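Local atomic coordinates of cellobiose 2-epimerase (Caldibacillus thermoamylovorans, PDB entry 5ZHB), a protein that catalyses the reversible epimerization at C2 of the reducing-end sugar of cellobiose, converting the reducing-end glucose to mannose. Residues A[314-319]-A[326-331]; A[276-281]-A[321-326]; A[77-82]-A[130-135]. All blocks are in the same frame, centred on the assembly; numbering follows the deposited sequence.

Overall arrangement
Interactions 1 and 2 form one neighbourhood at the junction of helices 306-323, 326-343 and 267-283: their centres lie about 6 Å apart, they share Glu326, and the Phe328 side chain of interaction 1 packs on Tyr278 and Thr323 of interaction 2. Along the chain their segments alternate, and the short turn between helices 306-323 and 326-343 is met by helix 267-283. Interaction 3 joins helices 69-86 and 131-145 on the opposite side of the chain's centre, about 35 Å from interaction 1 and 37 Å from interaction 2, centre to centre. All three centres sit 19 to 21 Å from the middle of the chain, whereas this family's active site lies in the central cavity of an alpha/alpha barrel.

Interaction 1 (A[314-319]-A[326-331])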
loop_
_atom_site.group_PDB
_atom_site.type_symbol
_atom_site.label_atom_id
_atom_site.label_comp_id
_atom_site.label_asym_id
_atom_site.label_seq_id
_atom_site.Cartn_x
_atom_site.Cartn_y
_atom_site.Cartn_z
ATOM N N VAL A 314 -0.856 -10.032 7.774
ATOM C CA VAL A 314 0.220 -9.327 8.442
ATOM C C VAL A 314 -0.314 -8.726 9.753
ATOM O O VAL A 314 0.312 -8.855 10.797
ATOM C CB VAL A 314 0.912 -8.273 7.557
ATOM C CG1 VAL A 314 1.990 -7.505 8.319
ATOM C CG2 VAL A 314 1.502 -8.926 6.305
ATOM N N GLY A 315 -1.459 -8.054 9.690
ATOM C CA GLY A 315 -1.958 -7.310 10.827
ATOM C C GLY A 315 -2.327 -8.265 11.956
ATOM O O GLY A 315 -2.062 -7.966 13.108
ATOM N N PHE A 316 -2.876 -9.420 11.587
ATOM C CA PHE A 316 -3.253 -10.430 12.569
ATOM C C PHE A 316 -2.018 -11.040 13.219
ATOM O O PHE A 316 -2.024 -11.262 14.436
ATOM C CB PHE A 316 -4.201 -11.449 11.960
ATOM C CG PHE A 316 -5.631 -11.007 11.700
ATOM C CD1 PHE A 316 -6.249 -9.960 12.389
ATOM C CD2 PHE A 316 -6.394 -11.696 10.780
ATOM C CE1 PHE A 316 -7.571 -9.613 12.120
ATOM C CE2 PHE A 316 -7.721 -11.363 10.533
ATOM C CZ PHE A 316 -8.293 -10.306 11.183
ATOM N N TYR A 317 -0.948 -11.251 12.449
ATOM C CA TYR A 317 0.281 -11.781 13.013
ATOM C C TYR A 317 0.955 -10.776 13.955
ATOM O O TYR A 317 1.501 -11.149 15.002
ATOM C CB TYR A 317 1.225 -12.291 11.920
ATOM C CG TYR A 317 2.392 -13.001 12.568
ATOM C CD1 TYR A 317 2.234 -14.258 13.145
ATOM C CD2 TYR A 317 3.623 -12.379 12.685
ATOM C CE1 TYR A 317 3.291 -14.903 13.769
ATOM C CE2 TYR A 317 4.677 -13.002 13.326
ATOM C CZ TYR A 317 4.509 -14.261 13.879
ATOM O OH TYR A 317 5.582 -14.846 14.486
ATOM N N ASN A 318 0.957 -9.490 13.575
ATOM C CA ASN A 318 1.431 -8.430 14.453
ATOM C C ASN A 318 0.657 -8.455 15.772
ATOM O O ASN A 318 1.257 -8.416 16.848
ATOM C CB ASN A 318 1.273 -7.053 13.785
ATOM C CG ASN A 318 1.937 -5.925 14.545
ATOM O OD1 ASN A 318 3.157 -5.914 14.718
ATOM N ND2 ASN A 318 1.155 -4.945 14.977
ATOM N N ALA A 319 -0.668 -8.507 15.675
ATOM C CA ALA A 319 -1.535 -8.580 16.830
ATOM C C ALA A 319 -1.208 -9.793 17.711
ATOM O O ALA A 319 -1.299 -9.692 18.941
ATOM C CB ALA A 319 -2.958 -8.616 16.383
ATOM N N GLU A 326 -3.824 -16.811 20.475
ATOM C CA GLU A 326 -3.848 -17.819 19.426
ATOM C C GLU A 326 -4.929 -17.557 18.369
ATOM O O GLU A 326 -4.755 -18.010 17.255
ATOM C CB GLU A 326 -4.090 -19.202 20.050
ATOM C CG GLU A 326 -2.954 -19.667 20.950
ATOM C CD GLU A 326 -1.708 -20.151 20.234
ATOM O OE1 GLU A 326 -0.606 -19.612 20.499
ATOM O OE2 GLU A 326 -1.846 -21.095 19.425
ATOM N N LYS A 327 -6.058 -16.920 18.735
ATOM C CA LYS A 327 -7.111 -16.483 17.825
ATOM C C LYS A 327 -6.528 -15.849 16.545
ATOM O O LYS A 327 -7.009 -16.080 15.429
ATOM C CB LYS A 327 -7.941 -15.439 18.566
ATOM C CG LYS A 327 -9.325 -15.169 18.015
ATOM C CD LYS A 327 -10.019 -13.953 18.629
ATOM C CE LYS A 327 -10.442 -14.101 20.057
ATOM N NZ LYS A 327 -11.684 -14.873 20.124
ATOM N N PHE A 328 -5.453 -15.072 16.711
ATOM C CA PHE A 328 -4.854 -14.345 15.597
ATOM C C PHE A 328 -4.050 -15.302 14.718
ATOM O O PHE A 328 -4.049 -15.150 13.501
ATOM C CB PHE A 328 -3.986 -13.212 16.146
ATOM C CG PHE A 328 -4.771 -12.039 16.709
ATOM C CD1 PHE A 328 -5.752 -11.394 15.958
ATOM C CD2 PHE A 328 -4.573 -11.615 18.022
ATOM C CE1 PHE A 328 -6.474 -10.335 16.477
ATOM C CE2 PHE A 328 -5.323 -10.573 18.555
ATOM C CZ PHE A 328 -6.281 -9.928 17.772
ATOM N N LEU A 329 -3.333 -16.250 15.347
ATOM C CA LEU A 329 -2.575 -17.263 14.639
ATOM C C LEU A 329 -3.530 -18.116 13.831
ATOM O O LEU A 329 -3.321 -18.350 12.644
ATOM C CB LEU A 329 -1.747 -18.166 15.544
ATOM C CG LEU A 329 -0.229 -18.102 15.378
ATOM C CD1 LEU A 329 0.379 -19.260 16.174
ATOM C CD2 LEU A 329 0.190 -18.176 13.920
ATOM N N LYS A 330 -4.580 -18.595 14.489
ATOM C CA LYS A 330 -5.584 -19.350 13.768
ATOM C C LYS A 330 -6.101 -18.538 12.578
ATOM O O LYS A 330 -6.406 -19.107 11.533
ATOM C CB LYS A 330 -6.805 -19.735 14.607
ATOM C CG LYS A 330 -7.611 -20.903 14.058
ATOM C CD LYS A 330 -6.859 -22.236 14.123
ATOM C CE LYS A 330 -6.133 -22.654 12.867
ATOM N NZ LYS A 330 -6.896 -23.630 12.078
ATOM N N ALA A 331 -6.272 -17.226 12.742
ATOM C CA ALA A 331 -6.896 -16.441 11.680
ATOM C C ALA A 331 -5.966 -16.419 10.462
ATOM O O ALA A 331 -6.453 -16.515 9.328
ATOM C CB ALA A 331 -7.246 -15.032 12.144
#
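Phe328 and Phe316 pair across a helical hairpin, in which helix 306-323 turns back almost at once into helix 326-343, within the alpha/alpha-barrel fold of the N-acylglucosamine 2-epimerase family. The two helical segments run nearly antiparallel, at 155° between their directions, and their axes approach to 8.2 Å. The small Ala319 and Ala331 are consistent with this close spacing, each taking an aromatic ring of the other helix against its methyl group.

Phe328 has the larger buried area of the two phenylalanines. Its ring is laid on Ala319, whose CB stands over the centre of one face, 3.6 Å from the Phe328 ring centroid and almost on the ring normal, a CH-pi contact. All six ring carbons are therefore at a similar distance from that methyl. The ring is placed there by a first torsion that sets CG anti to the carbonyl carbon of Phe328 (chi1 -73°). At the root of the side chain, Phe328 CB comes within 3.3 Å of Phe316 O.

The two phenylalanine side chains cross at about a right angle, yet their ring planes are inclined by only 32°. The rings meet obliquely, Phe316 CD1 lying 3.9 Å from Phe328 CD1, with 6.0 Å between centroids. Ile280 and Ala277 of helix 267-283 pack on Phe316 and Ala319, respectively, and Ile249 of helix 245-262 also touches Phe316, so this layer is buried between helices. On another flank Leu329 CD2 looks at the edge of the Tyr317 ring, a looser approach. The CD2 side of the Phe316 ring meets the next turn of helix 326-343 obliquely, with CD2 of Phe316 3.7 Å from CB of Ala331.

Interaction 2 (A[276-281]-A[321-326]); sequences IAYNIE and EKTKDE
The tight turn between helices 306-323 and 326-343, built from an ST turn and an N-cap, is held by Tyr278 of helix 267-283, whose hydroxyl meets Asp325 and passes Thr323 CB. Tyr278 OH donates to Asp325 OD2 over a short 2.5 Å. The carboxylate oxygen sits at the edge of the tyrosine ring, in its plane, and accepts through its anti lone pair, the one facing away from OD1; ring and carboxylate planes are turned 51° apart. That leaves OD1 for a different task, to accept from the backbone N of Lys327 and so cap helix 326-343. Asp325 CG lies anti to the backbone N (chi1 -175°), a setting that lets one carboxylate serve tyrosine and helix start together. The NH groups of the helix start, and the tyrosine donor, would probably favour its charged form.

In this alpha/alpha barrel, helices 306-323 and 326-343 form one hairpin, and helix 267-283 braces its turn. Tyr278 also meets the Phe328 ring of the second of these helices. Thr323 OG1 accepts from Asp325 N at 3.1 Å, closing the ST turn, and also bonds to Ala319 O one helical turn back. Lys324, with positive phi, takes the chain out of helix 306-323. A phenylalanine in place of Tyr278 would probably keep much of the packing but leave Asp325 OD2 without its donor, the carboxylate being held by its OD1 bond alone among the contacts described. Thr323 approaches from the direction opposite to Tyr278, and its CG2 lies 4.1 Å from CE2 of the ring.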
loop_
_atom_site.group_PDB
_atom_site.type_symbol
_atom_site.label_atom_id
_atom_site.label_comp_id
_atom_site.label_asym_id
_atom_site.label_seq_id
_atom_site.Cartn_x
_atom_site.Cartn_y
_atom_site.Cartn_z
ATOM N N ILE A 276 -8.249 -2.462 16.913
ATOM C CA ILE A 276 -8.576 -2.611 15.506
ATOM C C ILE A 276 -8.433 -4.087 15.111
ATOM O O ILE A 276 -9.317 -4.652 14.478
ATOM C CB ILE A 276 -7.712 -1.679 14.629
ATOM C CG1 ILE A 276 -8.040 -0.175 14.846
ATOM C CG2 ILE A 276 -7.819 -2.044 13.147
ATOM C CD1 ILE A 276 -6.919 0.738 14.381
ATOM N N ALA A 277 -7.323 -4.725 15.479
ATOM C CA ALA A 277 -7.075 -6.097 15.059
ATOM C C ALA A 277 -8.142 -7.054 15.597
ATOM O O ALA A 277 -8.705 -7.869 14.856
ATOM C CB ALA A 277 -5.682 -6.499 15.436
ATOM N N TYR A 278 -8.529 -6.870 16.872
ATOM C CA TYR A 278 -9.626 -7.643 17.433
ATOM C C TYR A 278 -10.907 -7.373 16.665
ATOM O O TYR A 278 -11.703 -8.287 16.402
ATOM C CB TYR A 278 -9.837 -7.374 18.924
ATOM C CG TYR A 278 -8.919 -8.221 19.784
ATOM C CD1 TYR A 278 -9.127 -9.599 19.874
ATOM C CD2 TYR A 278 -7.871 -7.671 20.507
ATOM C CE1 TYR A 278 -8.310 -10.396 20.655
ATOM C CE2 TYR A 278 -7.058 -8.464 21.313
ATOM C CZ TYR A 278 -7.282 -9.829 21.378
ATOM O OH TYR A 278 -6.514 -10.683 22.113
ATOM N N ASN A 279 -11.134 -6.102 16.335
ATOM C CA ASN A 279 -12.373 -5.717 15.695
ATOM C C ASN A 279 -12.506 -6.428 14.344
ATOM O O ASN A 279 -13.593 -6.899 13.954
ATOM C CB ASN A 279 -12.446 -4.190 15.567
ATOM C CG ASN A 279 -13.815 -3.722 15.160
ATOM O OD1 ASN A 279 -14.807 -4.075 15.810
ATOM N ND2 ASN A 279 -13.917 -3.034 14.034
ATOM N N ILE A 280 -11.399 -6.454 13.583
ATOM C CA ILE A 280 -11.480 -6.983 12.230
ATOM C C ILE A 280 -11.529 -8.513 12.291
ATOM O O ILE A 280 -12.196 -9.119 11.463
ATOM C CB ILE A 280 -10.355 -6.433 11.329
ATOM C CG1 ILE A 280 -10.424 -4.887 11.228
ATOM C CG2 ILE A 280 -10.417 -7.111 9.962
ATOM C CD1 ILE A 280 -11.706 -4.345 10.625
ATOM N N GLU A 281 -10.860 -9.124 13.277
ATOM C CA GLU A 281 -10.946 -10.573 13.475
ATOM C C GLU A 281 -12.415 -10.956 13.682
ATOM O O GLU A 281 -12.887 -11.952 13.135
ATOM C CB GLU A 281 -9.972 -11.028 14.563
ATOM C CG GLU A 281 -9.835 -12.542 14.769
ATOM C CD GLU A 281 -11.042 -13.289 15.360
ATOM O OE1 GLU A 281 -11.163 -14.518 15.227
ATOM O OE2 GLU A 281 -11.894 -12.636 15.961
ATOM N N GLU A 321 1.743 -11.152 17.963
ATOM C CA GLU A 321 2.981 -10.773 18.629
ATOM C C GLU A 321 2.689 -9.932 19.883
ATOM O O GLU A 321 3.312 -10.114 20.914
ATOM C CB GLU A 321 3.965 -10.096 17.664
ATOM C CG GLU A 321 4.635 -11.047 16.675
ATOM C CD GLU A 321 5.670 -10.431 15.737
ATOM O OE1 GLU A 321 5.283 -9.649 14.865
ATOM O OE2 GLU A 321 6.864 -10.741 15.826
ATOM N N LYS A 322 1.712 -9.031 19.835
ATOM C CA LYS A 322 1.445 -8.162 20.972
ATOM C C LYS A 322 0.535 -8.816 22.014
ATOM O O LYS A 322 0.521 -8.388 23.170
ATOM C CB LYS A 322 0.763 -6.859 20.550
ATOM C CG LYS A 322 1.513 -6.036 19.537
ATOM C CD LYS A 322 0.760 -4.747 19.211
ATOM C CE LYS A 322 1.337 -3.475 19.750
ATOM N NZ LYS A 322 2.755 -3.308 19.381
ATOM N N THR A 323 -0.296 -9.774 21.619
ATOM C CA THR A 323 -1.295 -10.298 22.537
ATOM C C THR A 323 -1.036 -11.755 22.921
ATOM O O THR A 323 -1.649 -12.213 23.885
ATOM C CB THR A 323 -2.677 -10.151 21.908
ATOM O OG1 THR A 323 -2.694 -11.045 20.798
ATOM C CG2 THR A 323 -2.992 -8.708 21.547
ATOM N N LYS A 324 -0.214 -12.486 22.144
ATOM C CA LYS A 324 -0.043 -13.932 22.274
ATOM C C LYS A 324 -1.382 -14.661 22.253
ATOM O O LYS A 324 -1.529 -15.758 22.800
ATOM C CB LYS A 324 0.679 -14.283 23.574
ATOM C CG LYS A 324 2.108 -13.781 23.665
ATOM C CD LYS A 324 2.995 -14.182 22.496
ATOM C CE LYS A 324 4.339 -13.544 22.549
ATOM N NZ LYS A 324 4.968 -13.699 23.867
ATOM N N ASP A 325 -2.358 -14.058 21.587
ATOM C CA ASP A 325 -3.681 -14.629 21.497
ATOM C C ASP A 325 -3.755 -15.490 20.244
ATOM O O ASP A 325 -3.760 -14.963 19.131
ATOM C CB ASP A 325 -4.729 -13.544 21.601
ATOM C CG ASP A 325 -6.177 -13.990 21.637
ATOM O OD1 ASP A 325 -6.447 -15.166 21.317
ATOM O OD2 ASP A 325 -7.015 -13.142 21.975
ATOM N N GLU A 326 -3.824 -16.811 20.475
ATOM C CA GLU A 326 -3.848 -17.819 19.426
ATOM C C GLU A 326 -4.929 -17.557 18.369
ATOM O O GLU A 326 -4.755 -18.010 17.255
ATOM C CB GLU A 326 -4.090 -19.202 20.050
ATOM C CG GLU A 326 -2.954 -19.667 20.950
ATOM C CD GLU A 326 -1.708 -20.151 20.234
ATOM O OE1 GLU A 326 -0.606 -19.612 20.499
ATOM O OE2 GLU A 326 -1.846 -21.095 19.425
#

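Interaction 3 (A[77-82]-A[130-135]); sequences HAYRFL and NQEALD
Tyr79 reaches from helix 69-86 to the start of helix 131-145, and its ring and hydroxyl make the whole contact, with Ala133 on the packed side and Glu132 on the open one. The tight part is apolar: CE1 of Tyr79 lies 3.6 Å from CB of Ala133, and the ring also stacks with Tyr124 and touches Leu121 of helix 111-128, which brings three helices together around one aromatic. With CG anti to the backbone N (chi1 176°), the ring extends toward the neighbouring helix and carries its hydroxyl to the first turn.

Toward solvent the contact thins to a single polar bond. Tyr79 OH donates to Glu132 OE1 at 2.7 Å, the acceptor lying at the ring edge, in plane, and using its anti lone pair. Carboxylate and ring are nearly coplanar, 18° apart. Glu132 is an exposed residue whose extended chain runs alongside the hydroxyl, with its CG 3.5 Å from Tyr79 OH.

Between the two sides lies the helix start itself. Asn130 is the N-cap: its OD1 accepts from Ala133 N at 3.2 Å, the donor standing well above the carbonyl plane, and more weakly from Glu132 N. Ala133 N is thus already engaged, and although Tyr79 OH comes within 3.3 Å of it, the angle is too poor for a bond. The Asn130 amide approaches the tyrosine only loosely, ND2 being 4.2 Å from CE2 of Tyr79. The joined helices are next but one in the chain, and both pack on the intervening helix 111-128, as in the alternating helices of an (alpha/alpha)6 barrel.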
loop_
_atom_site.group_PDB
_atom_site.type_symbol
_atom_site.label_atom_id
_atom_site.label_comp_id
_atom_site.label_asym_id
_atom_site.label_seq_id
_atom_site.Cartn_x
_atom_site.Cartn_y
_atom_site.Cartn_z
ATOM N N HIS A 77 16.163 -1.122 -12.426
ATOM C CA HIS A 77 15.372 -0.866 -13.618
ATOM C C HIS A 77 14.140 -0.014 -13.282
ATOM O O HIS A 77 13.733 0.881 -14.034
ATOM C CB HIS A 77 14.982 -2.209 -14.239
ATOM C CG HIS A 77 14.300 -2.089 -15.542
ATOM N ND1 HIS A 77 15.011 -1.769 -16.676
ATOM C CD2 HIS A 77 13.011 -2.202 -15.922
ATOM C CE1 HIS A 77 14.184 -1.722 -17.710
ATOM N NE2 HIS A 77 12.959 -1.960 -17.274
ATOM N N ALA A 78 13.533 -0.301 -12.129
ATOM C CA ALA A 78 12.371 0.457 -11.680
ATOM C C ALA A 78 12.761 1.884 -11.309
ATOM O O ALA A 78 12.054 2.830 -11.654
ATOM C CB ALA A 78 11.689 -0.274 -10.540
ATOM N N TYR A 79 13.908 2.037 -10.634
ATOM C CA TYR A 79 14.401 3.337 -10.209
ATOM C C TYR A 79 14.618 4.275 -11.404
ATOM O O TYR A 79 14.187 5.446 -11.379
ATOM C CB TYR A 79 15.669 3.151 -9.378
ATOM C CG TYR A 79 16.280 4.483 -9.003
ATOM C CD1 TYR A 79 15.770 5.213 -7.942
ATOM C CD2 TYR A 79 17.361 5.003 -9.706
ATOM C CE1 TYR A 79 16.308 6.433 -7.586
ATOM C CE2 TYR A 79 17.897 6.229 -9.361
ATOM C CZ TYR A 79 17.375 6.940 -8.299
ATOM O OH TYR A 79 17.906 8.121 -7.887
ATOM N N ARG A 80 15.282 3.739 -12.441
ATOM C CA ARG A 80 15.525 4.454 -13.689
ATOM C C ARG A 80 14.234 4.972 -14.312
ATOM O O ARG A 80 14.132 6.139 -14.642
ATOM C CB ARG A 80 16.249 3.577 -14.720
ATOM C CG ARG A 80 17.694 3.302 -14.330
ATOM C CD ARG A 80 18.454 2.666 -15.489
ATOM N NE ARG A 80 18.199 1.239 -15.714
ATOM C CZ ARG A 80 18.756 0.218 -15.063
ATOM N NH1 ARG A 80 19.725 0.412 -14.175
ATOM N NH2 ARG A 80 18.347 -1.012 -15.322
ATOM N N PHE A 81 13.240 4.113 -14.470
ATOM C CA PHE A 81 11.993 4.543 -15.074
ATOM C C PHE A 81 11.285 5.597 -14.223
ATOM O O PHE A 81 10.658 6.519 -14.759
ATOM C CB PHE A 81 11.060 3.341 -15.262
ATOM C CG PHE A 81 9.912 3.695 -16.189
ATOM C CD1 PHE A 81 10.157 3.943 -17.533
ATOM C CD2 PHE A 81 8.585 3.772 -15.735
ATOM C CE1 PHE A 81 9.104 4.204 -18.401
ATOM C CE2 PHE A 81 7.557 4.106 -16.593
ATOM C CZ PHE A 81 7.808 4.296 -17.931
ATOM N N LEU A 82 11.309 5.397 -12.902
ATOM C CA LEU A 82 10.671 6.320 -11.974
ATOM C C LEU A 82 11.307 7.703 -12.105
ATOM O O LEU A 82 10.578 8.683 -12.221
ATOM C CB LEU A 82 10.721 5.827 -10.529
ATOM C CG LEU A 82 10.049 6.731 -9.489
ATOM C CD1 LEU A 82 8.530 6.684 -9.676
ATOM C CD2 LEU A 82 10.447 6.367 -8.071
ATOM N N ASN A 130 22.132 5.219 -2.536
ATOM C CA ASN A 130 22.158 6.159 -3.640
ATOM C C ASN A 130 21.636 7.512 -3.163
ATOM O O ASN A 130 20.430 7.692 -2.967
ATOM C CB ASN A 130 21.382 5.636 -4.848
ATOM C CG ASN A 130 21.398 6.590 -6.022
ATOM O OD1 ASN A 130 21.364 7.810 -5.847
ATOM N ND2 ASN A 130 21.467 6.061 -7.228
ATOM N N GLN A 131 22.555 8.486 -3.071
ATOM C CA GLN A 131 22.271 9.801 -2.518
ATOM C C GLN A 131 21.203 10.538 -3.330
ATOM O O GLN A 131 20.438 11.323 -2.773
ATOM C CB GLN A 131 23.545 10.641 -2.460
ATOM C CG GLN A 131 23.390 11.923 -1.652
ATOM C CD GLN A 131 22.992 11.677 -0.213
ATOM O OE1 GLN A 131 23.562 10.825 0.483
ATOM N NE2 GLN A 131 21.989 12.415 0.243
ATOM N N GLU A 132 21.177 10.297 -4.648
ATOM C CA GLU A 132 20.190 10.903 -5.524
ATOM C C GLU A 132 18.779 10.451 -5.106
ATOM O O GLU A 132 17.857 11.264 -4.967
ATOM C CB GLU A 132 20.597 10.473 -6.929
ATOM C CG GLU A 132 19.744 11.097 -8.024
ATOM C CD GLU A 132 19.979 10.465 -9.385
ATOM O OE1 GLU A 132 19.485 9.328 -9.682
ATOM O OE2 GLU A 132 20.714 11.157 -10.132
ATOM N N ALA A 133 18.645 9.146 -4.854
ATOM C CA ALA A 133 17.371 8.552 -4.458
ATOM C C ALA A 133 16.859 9.224 -3.187
ATOM O O ALA A 133 15.686 9.576 -3.110
ATOM C CB ALA A 133 17.527 7.049 -4.284
ATOM N N LEU A 134 17.753 9.443 -2.204
ATOM C CA LEU A 134 17.349 10.045 -0.943
ATOM C C LEU A 134 16.952 11.512 -1.140
ATOM O O LEU A 134 15.979 11.962 -0.528
ATOM C CB LEU A 134 18.430 9.895 0.131
ATOM C CG LEU A 134 18.150 10.613 1.458
ATOM C CD1 LEU A 134 16.838 10.130 2.072
ATOM C CD2 LEU A 134 19.285 10.464 2.475
ATOM N N ASP A 135 17.704 12.249 -1.976
ATOM C CA ASP A 135 17.391 13.638 -2.314
ATOM C C ASP A 135 16.015 13.731 -2.979
ATOM O O ASP A 135 15.248 14.661 -2.764
ATOM C CB ASP A 135 18.413 14.208 -3.288
ATOM C CG ASP A 135 18.166 15.641 -3.753
ATOM O OD1 ASP A 135 18.134 16.547 -2.891
ATOM O OD2 ASP A 135 17.988 15.849 -4.981
#